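Local atomic coordinates of DNA mismatch repair protein MutS (PDB entry 1EWQ), a protein that binds mismatched DNA, probably at the recognition step of mismatch repair, and has a weak ATPase activity. Residues 568-573 with 726-731; 575-580 with 707-712; 89-94 with 115-120. One frame throughout, in Å; residues are numbered along the deposited sequence.

Contact 1: residues 568-573 with 726-731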
loop_
_atom_site.group_PDB
_atom_site.type_symbol
_atom_site.label_atom_id
_atom_site.label_comp_id
_atom_site.label_asym_id
_atom_site.label_seq_id
_atom_site.Cartn_x
_atom_site.Cartn_y
_atom_site.Cartn_z
ATOM N N VAL C 568 -30.438 -7.684 -15.997
ATOM C CA VAL C 568 -31.855 -7.800 -16.296
ATOM C C VAL C 568 -32.456 -6.397 -16.213
ATOM O O VAL C 568 -32.540 -5.814 -15.137
ATOM C CB VAL C 568 -32.575 -8.714 -15.288
ATOM C CG1 VAL C 568 -34.066 -8.711 -15.571
ATOM C CG2 VAL C 568 -32.023 -10.132 -15.386
ATOM N N PRO C 569 -32.872 -5.834 -17.359
ATOM C CA PRO C 569 -33.456 -4.491 -17.369
ATOM C C PRO C 569 -34.754 -4.424 -16.556
ATOM O O PRO C 569 -35.397 -5.441 -16.321
ATOM C CB PRO C 569 -33.687 -4.226 -18.861
ATOM C CG PRO C 569 -32.631 -5.077 -19.537
ATOM C CD PRO C 569 -32.735 -6.357 -18.728
ATOM N N ASN C 570 -35.126 -3.224 -16.123
ATOM C CA ASN C 570 -36.346 -3.040 -15.347
ATOM C C ASN C 570 -36.989 -1.704 -15.611
ATOM O O ASN C 570 -36.322 -0.740 -15.969
ATOM C CB ASN C 570 -36.068 -3.178 -13.852
ATOM C CG ASN C 570 -36.228 -4.593 -13.366
ATOM O OD1 ASN C 570 -37.314 -5.166 -13.444
ATOM N ND2 ASN C 570 -35.148 -5.170 -12.859
ATOM N N ASP C 571 -38.300 -1.659 -15.430
ATOM C CA ASP C 571 -39.048 -0.435 -15.645
ATOM C C ASP C 571 -39.267 0.259 -14.315
ATOM O O ASP C 571 -39.003 -0.300 -13.249
ATOM C CB ASP C 571 -40.426 -0.724 -16.259
ATOM C CG ASP C 571 -40.347 -1.526 -17.547
ATOM O OD1 ASP C 571 -39.296 -1.490 -18.213
ATOM O OD2 ASP C 571 -41.357 -2.178 -17.895
ATOM N N LEU C 572 -39.763 1.484 -14.405
ATOM C CA LEU C 572 -40.072 2.278 -13.240
ATOM C C LEU C 572 -40.850 3.510 -13.645
ATOM O O LEU C 572 -40.481 4.203 -14.594
ATOM C CB LEU C 572 -38.798 2.712 -12.500
ATOM C CG LEU C 572 -39.085 3.597 -11.280
ATOM C CD1 LEU C 572 -39.933 2.827 -10.290
ATOM C CD2 LEU C 572 -37.783 4.054 -10.645
ATOM N N GLU C 573 -41.946 3.748 -12.934
ATOM C CA GLU C 573 -42.780 4.925 -13.127
ATOM C C GLU C 573 -42.903 5.541 -11.748
ATOM O O GLU C 573 -43.196 4.838 -10.780
ATOM C CB GLU C 573 -44.164 4.565 -13.647
ATOM C CG GLU C 573 -44.214 4.311 -15.124
ATOM C CD GLU C 573 -45.577 4.621 -15.698
ATOM O OE1 GLU C 573 -46.005 5.793 -15.607
ATOM O OE2 GLU C 573 -46.221 3.701 -16.239
ATOM N N HIS C 726 -34.458 -11.163 -10.584
ATOM C CA HIS C 726 -34.203 -9.735 -10.536
ATOM C C HIS C 726 -35.243 -8.871 -11.231
ATOM O O HIS C 726 -35.044 -7.667 -11.385
ATOM C CB HIS C 726 -32.822 -9.436 -11.107
ATOM C CG HIS C 726 -31.699 -9.934 -10.253
ATOM N ND1 HIS C 726 -30.665 -9.122 -9.835
ATOM C CD2 HIS C 726 -31.448 -11.160 -9.737
ATOM C CE1 HIS C 726 -29.825 -9.828 -9.098
ATOM N NE2 HIS C 726 -30.276 -11.068 -9.024
ATOM N N GLN C 727 -36.348 -9.471 -11.660
ATOM C CA GLN C 727 -37.395 -8.690 -12.308
ATOM C C GLN C 727 -38.145 -7.908 -11.230
ATOM O O GLN C 727 -38.556 -8.471 -10.209
ATOM C CB GLN C 727 -38.392 -9.592 -13.053
ATOM C CG GLN C 727 -37.894 -10.247 -14.354
ATOM C CD GLN C 727 -36.893 -11.375 -14.125
ATOM O OE1 GLN C 727 -36.971 -12.101 -13.135
ATOM N NE2 GLN C 727 -35.957 -11.533 -15.054
ATOM N N VAL C 728 -38.306 -6.610 -11.435
ATOM C CA VAL C 728 -39.045 -5.814 -10.468
ATOM C C VAL C 728 -40.517 -5.949 -10.851
ATOM O O VAL C 728 -40.926 -5.587 -11.954
ATOM C CB VAL C 728 -38.593 -4.344 -10.485
ATOM C CG1 VAL C 728 -39.527 -3.496 -9.637
ATOM C CG2 VAL C 728 -37.176 -4.250 -9.948
ATOM N N LEU C 729 -41.300 -6.490 -9.921
ATOM C CA LEU C 729 -42.715 -6.760 -10.134
ATOM C C LEU C 729 -43.675 -5.767 -9.486
ATOM O O LEU C 729 -43.345 -5.110 -8.500
ATOM C CB LEU C 729 -43.034 -8.169 -9.616
ATOM C CG LEU C 729 -42.095 -9.312 -10.031
ATOM C CD1 LEU C 729 -42.407 -10.568 -9.221
ATOM C CD2 LEU C 729 -42.241 -9.584 -11.527
ATOM N N PRO C 730 -44.896 -5.659 -10.032
ATOM C CA PRO C 730 -45.887 -4.739 -9.478
ATOM C C PRO C 730 -46.469 -5.269 -8.175
ATOM O O PRO C 730 -46.462 -6.473 -7.933
ATOM C CB PRO C 730 -46.932 -4.657 -10.585
ATOM C CG PRO C 730 -46.872 -6.024 -11.190
ATOM C CD PRO C 730 -45.392 -6.278 -11.273
ATOM N N GLY C 731 -46.965 -4.358 -7.343
ATOM C CA GLY C 731 -47.564 -4.742 -6.079
ATOM C C GLY C 731 -46.560 -5.181 -5.036
ATOM O O GLY C 731 -45.368 -5.288 -5.324
HETATM O O HOH W 1 -39.469 -4.118 -14.762
#
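N570 and V728 face each other where strand 570-573 runs past strand 726-730 in the same general direction, the short axes 33° apart and 6.9 Å at their closest. That is too wide for backbone pairing, and the amide of N570 fills the gap. Its OD1 accepts the backbone N of V728 at 2.7 Å in a nearly straight bond, with the donor lying 36° above the plane of the amide carbonyl. On the other branch, ND2 donates a hydrogen bond to H726 O at 2.9 Å, close to the amide plane of N570. With chi1 at -90° the amide turns toward the facing strand, and CG2 of V728 packs against its CG at 3.6 Å. A water donates to OD1 of N570 and accepts from D571 N, with a long, weak bond to V728 O. At the N-terminal end of both segments, CG1 of V568 touches NE2 of Q727 at 3.4 Å, the side chains crossing at about a right angle. F592 of helix 589-603 touches both N570 and V728. Strands 570-574 and 723-730, each outermost within the chain in a different sheet, are thus bridged by a side-chain amide; H726 lies against G588 of the predicted ATP-binding loop. Two bonds at opposite ends of the N570 amide should fix its rotation, and OD1 of this buried residue is satisfied by V728 N and the water together.

Contact 2: residues 575-580 with 707-712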
loop_
_atom_site.group_PDB
_atom_site.type_symbol
_atom_site.label_atom_id
_atom_site.label_comp_id
_atom_site.label_asym_id
_atom_site.label_seq_id
_atom_site.Cartn_x
_atom_site.Cartn_y
_atom_site.Cartn_z
ATOM N N ALA C 575 -43.904 9.565 -9.716
ATOM C CA ALA C 575 -44.326 10.956 -9.816
ATOM C C ALA C 575 -44.535 11.504 -8.417
ATOM O O ALA C 575 -45.658 11.529 -7.922
ATOM C CB ALA C 575 -45.619 11.051 -10.619
ATOM N N HIS C 576 -43.448 11.936 -7.783
ATOM C CA HIS C 576 -43.523 12.470 -6.425
ATOM C C HIS C 576 -44.225 11.432 -5.566
ATOM O O HIS C 576 -45.071 11.767 -4.750
ATOM C CB HIS C 576 -44.325 13.779 -6.404
ATOM C CG HIS C 576 -43.718 14.876 -7.224
ATOM N ND1 HIS C 576 -42.670 15.653 -6.775
ATOM C CD2 HIS C 576 -44.004 15.317 -8.472
ATOM C CE1 HIS C 576 -42.337 16.521 -7.712
ATOM N NE2 HIS C 576 -43.131 16.337 -8.752
ATOM N N GLU C 577 -43.866 10.170 -5.764
ATOM C CA GLU C 577 -44.463 9.059 -5.029
ATOM C C GLU C 577 -43.522 8.367 -4.036
ATOM O O GLU C 577 -42.297 8.449 -4.159
ATOM C CB GLU C 577 -44.987 8.016 -6.027
ATOM C CG GLU C 577 -46.174 8.492 -6.857
ATOM C CD GLU C 577 -46.473 7.592 -8.050
ATOM O OE1 GLU C 577 -45.624 7.510 -8.966
ATOM O OE2 GLU C 577 -47.562 6.973 -8.070
ATOM N N LEU C 578 -44.113 7.703 -3.046
ATOM C CA LEU C 578 -43.372 6.940 -2.048
ATOM C C LEU C 578 -43.452 5.513 -2.586
ATOM O O LEU C 578 -44.496 4.866 -2.488
ATOM C CB LEU C 578 -44.076 7.010 -0.695
ATOM C CG LEU C 578 -43.380 6.498 0.567
ATOM C CD1 LEU C 578 -44.423 5.822 1.429
ATOM C CD2 LEU C 578 -42.266 5.533 0.251
ATOM N N VAL C 579 -42.359 5.031 -3.165
ATOM C CA VAL C 579 -42.329 3.697 -3.754
ATOM C C VAL C 579 -41.651 2.676 -2.857
ATOM O O VAL C 579 -40.438 2.707 -2.681
ATOM C CB VAL C 579 -41.588 3.722 -5.117
ATOM C CG1 VAL C 579 -41.478 2.323 -5.681
ATOM C CG2 VAL C 579 -42.319 4.630 -6.088
ATOM N N LEU C 580 -42.429 1.767 -2.292
ATOM C CA LEU C 580 -41.863 0.747 -1.422
ATOM C C LEU C 580 -41.558 -0.470 -2.268
ATOM O O LEU C 580 -42.362 -0.847 -3.130
ATOM C CB LEU C 580 -42.853 0.357 -0.329
ATOM C CG LEU C 580 -43.292 1.452 0.641
ATOM C CD1 LEU C 580 -44.472 0.941 1.438
ATOM C CD2 LEU C 580 -42.133 1.840 1.565
ATOM N N ARG C 707 -50.132 8.603 -2.208
ATOM C CA ARG C 707 -49.076 8.499 -3.201
ATOM C C ARG C 707 -48.098 7.364 -2.898
ATOM O O ARG C 707 -46.962 7.368 -3.371
ATOM C CB ARG C 707 -48.333 9.831 -3.318
ATOM C CG ARG C 707 -49.185 10.984 -3.843
ATOM C CD ARG C 707 -48.366 12.274 -3.921
ATOM N NE ARG C 707 -47.880 12.711 -2.606
ATOM C CZ ARG C 707 -48.605 13.390 -1.721
ATOM N NH1 ARG C 707 -49.865 13.735 -1.995
ATOM N NH2 ARG C 707 -48.077 13.720 -0.551
ATOM N N LEU C 708 -48.543 6.391 -2.106
ATOM C CA LEU C 708 -47.702 5.251 -1.785
ATOM C C LEU C 708 -47.911 4.199 -2.861
ATOM O O LEU C 708 -49.046 3.837 -3.172
ATOM C CB LEU C 708 -48.063 4.673 -0.411
ATOM C CG LEU C 708 -47.248 3.486 0.131
ATOM C CD1 LEU C 708 -47.563 3.269 1.614
ATOM C CD2 LEU C 708 -47.577 2.228 -0.644
ATOM N N LYS C 709 -46.815 3.721 -3.441
ATOM C CA LYS C 709 -46.885 2.694 -4.470
ATOM C C LYS C 709 -46.053 1.475 -4.067
ATOM O O LYS C 709 -44.963 1.605 -3.508
ATOM C CB LYS C 709 -46.385 3.231 -5.816
ATOM C CG LYS C 709 -46.461 2.199 -6.921
ATOM C CD LYS C 709 -45.759 2.655 -8.205
ATOM C CE LYS C 709 -46.499 3.790 -8.890
ATOM N NZ LYS C 709 -45.804 4.180 -10.138
ATOM N N ASN C 710 -46.574 0.290 -4.357
ATOM C CA ASN C 710 -45.883 -0.942 -4.035
ATOM C C ASN C 710 -45.281 -1.663 -5.240
ATOM O O ASN C 710 -45.899 -1.777 -6.298
ATOM C CB ASN C 710 -46.827 -1.895 -3.291
ATOM C CG ASN C 710 -46.932 -1.572 -1.813
ATOM O OD1 ASN C 710 -45.931 -1.594 -1.094
ATOM N ND2 ASN C 710 -48.140 -1.268 -1.352
ATOM N N LEU C 711 -44.047 -2.119 -5.052
ATOM C CA LEU C 711 -43.293 -2.885 -6.028
ATOM C C LEU C 711 -42.575 -3.952 -5.195
ATOM O O LEU C 711 -42.512 -3.851 -3.969
ATOM C CB LEU C 711 -42.257 -2.018 -6.759
ATOM C CG LEU C 711 -42.725 -0.981 -7.781
ATOM C CD1 LEU C 711 -41.503 -0.343 -8.434
ATOM C CD2 LEU C 711 -43.593 -1.643 -8.846
ATOM N N HIS C 712 -42.047 -4.976 -5.853
ATOM C CA HIS C 712 -41.345 -6.028 -5.140
ATOM C C HIS C 712 -40.583 -6.933 -6.080
ATOM O O HIS C 712 -40.754 -6.888 -7.303
ATOM C CB HIS C 712 -42.326 -6.888 -4.315
ATOM C CG HIS C 712 -43.139 -7.850 -5.135
ATOM N ND1 HIS C 712 -44.146 -7.446 -5.985
ATOM C CD2 HIS C 712 -43.078 -9.199 -5.247
ATOM C CE1 HIS C 712 -44.670 -8.502 -6.584
ATOM N NE2 HIS C 712 -44.037 -9.577 -6.154
#
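The R707 guanidinium is met at its edge, near its plane, by the carbonyl oxygen of H576, although CD comes nearer to H576 O, at 3.4 Å; NH2 of the same group is hydrogen-bonded to H685 O. A second flat group, the E577 carboxylate, is crossed by the end of K709: CE lies 3.5 Å from OE2. NZ is hydrogen-bonded to E573 O and makes only a long salt bridge, 3.5 Å, to E577 OE1; K709 gets there through a chain extended to CD and then bent at chi3 (-69°). At the far end, the N710 amide lies alongside L580, its OD1 3.7 Å from L580 CB, while ND2 bonds T701 O.

Between these ends the backbones form a parallel ladder, in which L578 and L580 each both donate and accept; L578 O accepts the hydrogen bond from K709 N at 2.8 Å. One face carries L578, L580, L708 and N710, with CD1 of L580 3.9 Å from CD1 of L708. On the other, which carries V579 and K709, V579 CG1 meets L711 CD1 at 3.8 Å.

Both strands belong to the central sheet of the P-loop ATPase domain. Strand 578-582, leading into the predicted ATP-binding loop, is flanked by 690-694 and 708-716; 723-730 lies beyond 708-716, and L572 of strand 570-574 touches L711. H685 belongs to helix 670-687, and T701 ends helix 698-701.

Contact 3: residues 89-94 with 115-120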
loop_
_atom_site.group_PDB
_atom_site.type_symbol
_atom_site.label_atom_id
_atom_site.label_comp_id
_atom_site.label_asym_id
_atom_site.label_seq_id
_atom_site.Cartn_x
_atom_site.Cartn_y
_atom_site.Cartn_z
ATOM N N GLY C 89 4.405 11.502 1.346
ATOM C CA GLY C 89 3.925 12.506 2.282
ATOM C C GLY C 89 4.854 13.677 2.560
ATOM O O GLY C 89 4.611 14.444 3.492
ATOM N N PHE C 90 5.913 13.825 1.767
ATOM C CA PHE C 90 6.856 14.929 1.950
ATOM C C PHE C 90 6.440 16.179 1.180
ATOM O O PHE C 90 5.710 16.102 0.194
ATOM C CB PHE C 90 8.256 14.573 1.427
ATOM C CG PHE C 90 8.973 13.505 2.202
ATOM C CD1 PHE C 90 8.798 12.161 1.891
ATOM C CD2 PHE C 90 9.863 13.848 3.217
ATOM C CE1 PHE C 90 9.503 11.177 2.577
ATOM C CE2 PHE C 90 10.570 12.870 3.911
ATOM C CZ PHE C 90 10.393 11.536 3.592
ATOM N N ARG C 91 6.919 17.329 1.644
ATOM C CA ARG C 91 6.716 18.601 0.951
ATOM C C ARG C 91 8.164 18.903 0.557
ATOM O O ARG C 91 9.071 18.616 1.327
ATOM C CB ARG C 91 6.210 19.705 1.884
ATOM C CG ARG C 91 4.754 19.601 2.331
ATOM C CD ARG C 91 4.310 20.937 2.919
ATOM N NE ARG C 91 3.104 20.849 3.733
ATOM C CZ ARG C 91 3.053 20.298 4.943
ATOM N NH1 ARG C 91 4.148 19.783 5.489
ATOM N NH2 ARG C 91 1.907 20.268 5.613
ATOM N N LEU C 92 8.401 19.473 -0.618
ATOM C CA LEU C 92 9.778 19.732 -1.021
ATOM C C LEU C 92 10.131 21.182 -1.329
ATOM O O LEU C 92 9.440 21.859 -2.087
ATOM C CB LEU C 92 10.125 18.883 -2.243
ATOM C CG LEU C 92 9.707 17.413 -2.208
ATOM C CD1 LEU C 92 9.938 16.795 -3.575
ATOM C CD2 LEU C 92 10.475 16.685 -1.127
ATOM N N ALA C 93 11.222 21.647 -0.734
ATOM C CA ALA C 93 11.720 22.996 -0.976
ATOM C C ALA C 93 12.951 22.787 -1.852
ATOM O O ALA C 93 13.924 22.163 -1.430
ATOM C CB ALA C 93 12.104 23.671 0.330
ATOM N N VAL C 94 12.890 23.291 -3.079
ATOM C CA VAL C 94 13.975 23.135 -4.035
ATOM C C VAL C 94 14.898 24.340 -4.059
ATOM O O VAL C 94 14.496 25.439 -4.438
ATOM C CB VAL C 94 13.421 22.900 -5.458
ATOM C CG1 VAL C 94 14.551 22.896 -6.479
ATOM C CG2 VAL C 94 12.677 21.578 -5.496
ATOM N N LEU C 115 8.556 25.376 -4.339
ATOM C CA LEU C 115 8.148 24.394 -3.363
ATOM C C LEU C 115 7.287 23.384 -4.104
ATOM O O LEU C 115 6.558 23.748 -5.031
ATOM C CB LEU C 115 7.333 25.065 -2.257
ATOM C CG LEU C 115 8.026 26.225 -1.529
ATOM C CD1 LEU C 115 7.098 26.782 -0.456
ATOM C CD2 LEU C 115 9.322 25.741 -0.900
ATOM N N LEU C 116 7.389 22.118 -3.726
ATOM C CA LEU C 116 6.581 21.083 -4.359
ATOM C C LEU C 116 5.676 20.472 -3.312
ATOM O O LEU C 116 6.136 19.777 -2.414
ATOM C CB LEU C 116 7.452 19.993 -4.982
ATOM C CG LEU C 116 8.400 20.409 -6.111
ATOM C CD1 LEU C 116 9.050 19.166 -6.703
ATOM C CD2 LEU C 116 7.647 21.148 -7.185
ATOM N N THR C 117 4.386 20.764 -3.419
ATOM C CA THR C 117 3.408 20.236 -2.492
ATOM C C THR C 117 2.301 19.626 -3.341
ATOM O O THR C 117 2.017 20.096 -4.427
ATOM C CB THR C 117 2.869 21.339 -1.557
ATOM O OG1 THR C 117 1.983 22.206 -2.270
ATOM C CG2 THR C 117 4.041 22.150 -0.994
ATOM N N PRO C 118 1.659 18.572 -2.843
ATOM C CA PRO C 118 0.591 17.893 -3.582
ATOM C C PRO C 118 -0.421 18.775 -4.305
ATOM O O PRO C 118 -0.745 18.515 -5.462
ATOM C CB PRO C 118 -0.040 16.981 -2.525
ATOM C CG PRO C 118 0.226 17.708 -1.244
ATOM C CD PRO C 118 1.639 18.199 -1.419
ATOM N N GLY C 119 -0.895 19.827 -3.648
ATOM C CA GLY C 119 -1.879 20.689 -4.281
ATOM C C GLY C 119 -1.394 21.892 -5.080
ATOM O O GLY C 119 -2.202 22.733 -5.453
ATOM N N THR C 120 -0.099 21.985 -5.363
ATOM C CA THR C 120 0.412 23.129 -6.117
ATOM C C THR C 120 1.391 22.705 -7.208
ATOM O O THR C 120 2.181 23.511 -7.692
ATOM C CB THR C 120 1.141 24.122 -5.181
ATOM O OG1 THR C 120 2.298 23.486 -4.626
ATOM C CG2 THR C 120 0.218 24.574 -4.046
#
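L92 and L116 pack CB to CB at 4.0 Å, and their CD1 methyls meet farther out, the two leucines touching at root and end while crossing at a slant. CG of L116 also receives CG2 of V94, more loosely. This side lies under helix 78-87: A82 and L85 touch L92, and F78 reaches both V94 and L116. On the reverse face A93 is met by L115, whose CD2 comes within 3.7 Å of the alanine CB and 3.6 Å of its CA. L115 has CG anti to its carbonyl carbon (chi1 -56°) and an extended chi2, which carries that methyl across to the small residue; Y30 touches both.

The backbones beneath form an antiparallel ladder. L92 and L116 are its hydrogen-bonded pair, with L92 N donating to L116 O at 2.9 Å and L116 N returning the bond to L92 O, in the plane of that carbonyl. A93 and L115 form the adjoining non-hydrogen-bonded pair, with a CA-H...O contact from L115 CA to L92 O at 3.1 Å. Strand 92-97 pairs with 31-36 on its other flank, while 110-116 is the outermost strand of this mixed sheet of MutS domain I within the chain. G89, in a Schellman motif, ends the helix leading into 92-97.

Outward, CD of R91 rests 4.1 Å from CG2 of T117. The extended arginine carries its guanidinium onward to S203 OG and D29 O. T117 bonds E177 through OG1, its hydroxyl also lying 2.7 Å from OG1 of T120, and T120 N closes back onto T117 O.

In the fold
Contact 3 comes first along the chain and closes before the others open; it lies in the sheet of MutS domain I, its nearest atom about 14 Å from the bound DNA. Contacts 1 and 2 are far off in the ATPase domain, their centres 52 and 53 Å from that of contact 3. They are close neighbours, with centres 13 Å apart. Contact 2 falls between the two segments of contact 1, and strands 708-716 and 723-730 lie side by side in one sheet, where L729 N and H712 O, and G731 O and H712 ND1, are hydrogen-bonded. Strand 570-574 belongs to a separate sheet. The chain thus spans well-separated DNA-side and nucleotide-side regions.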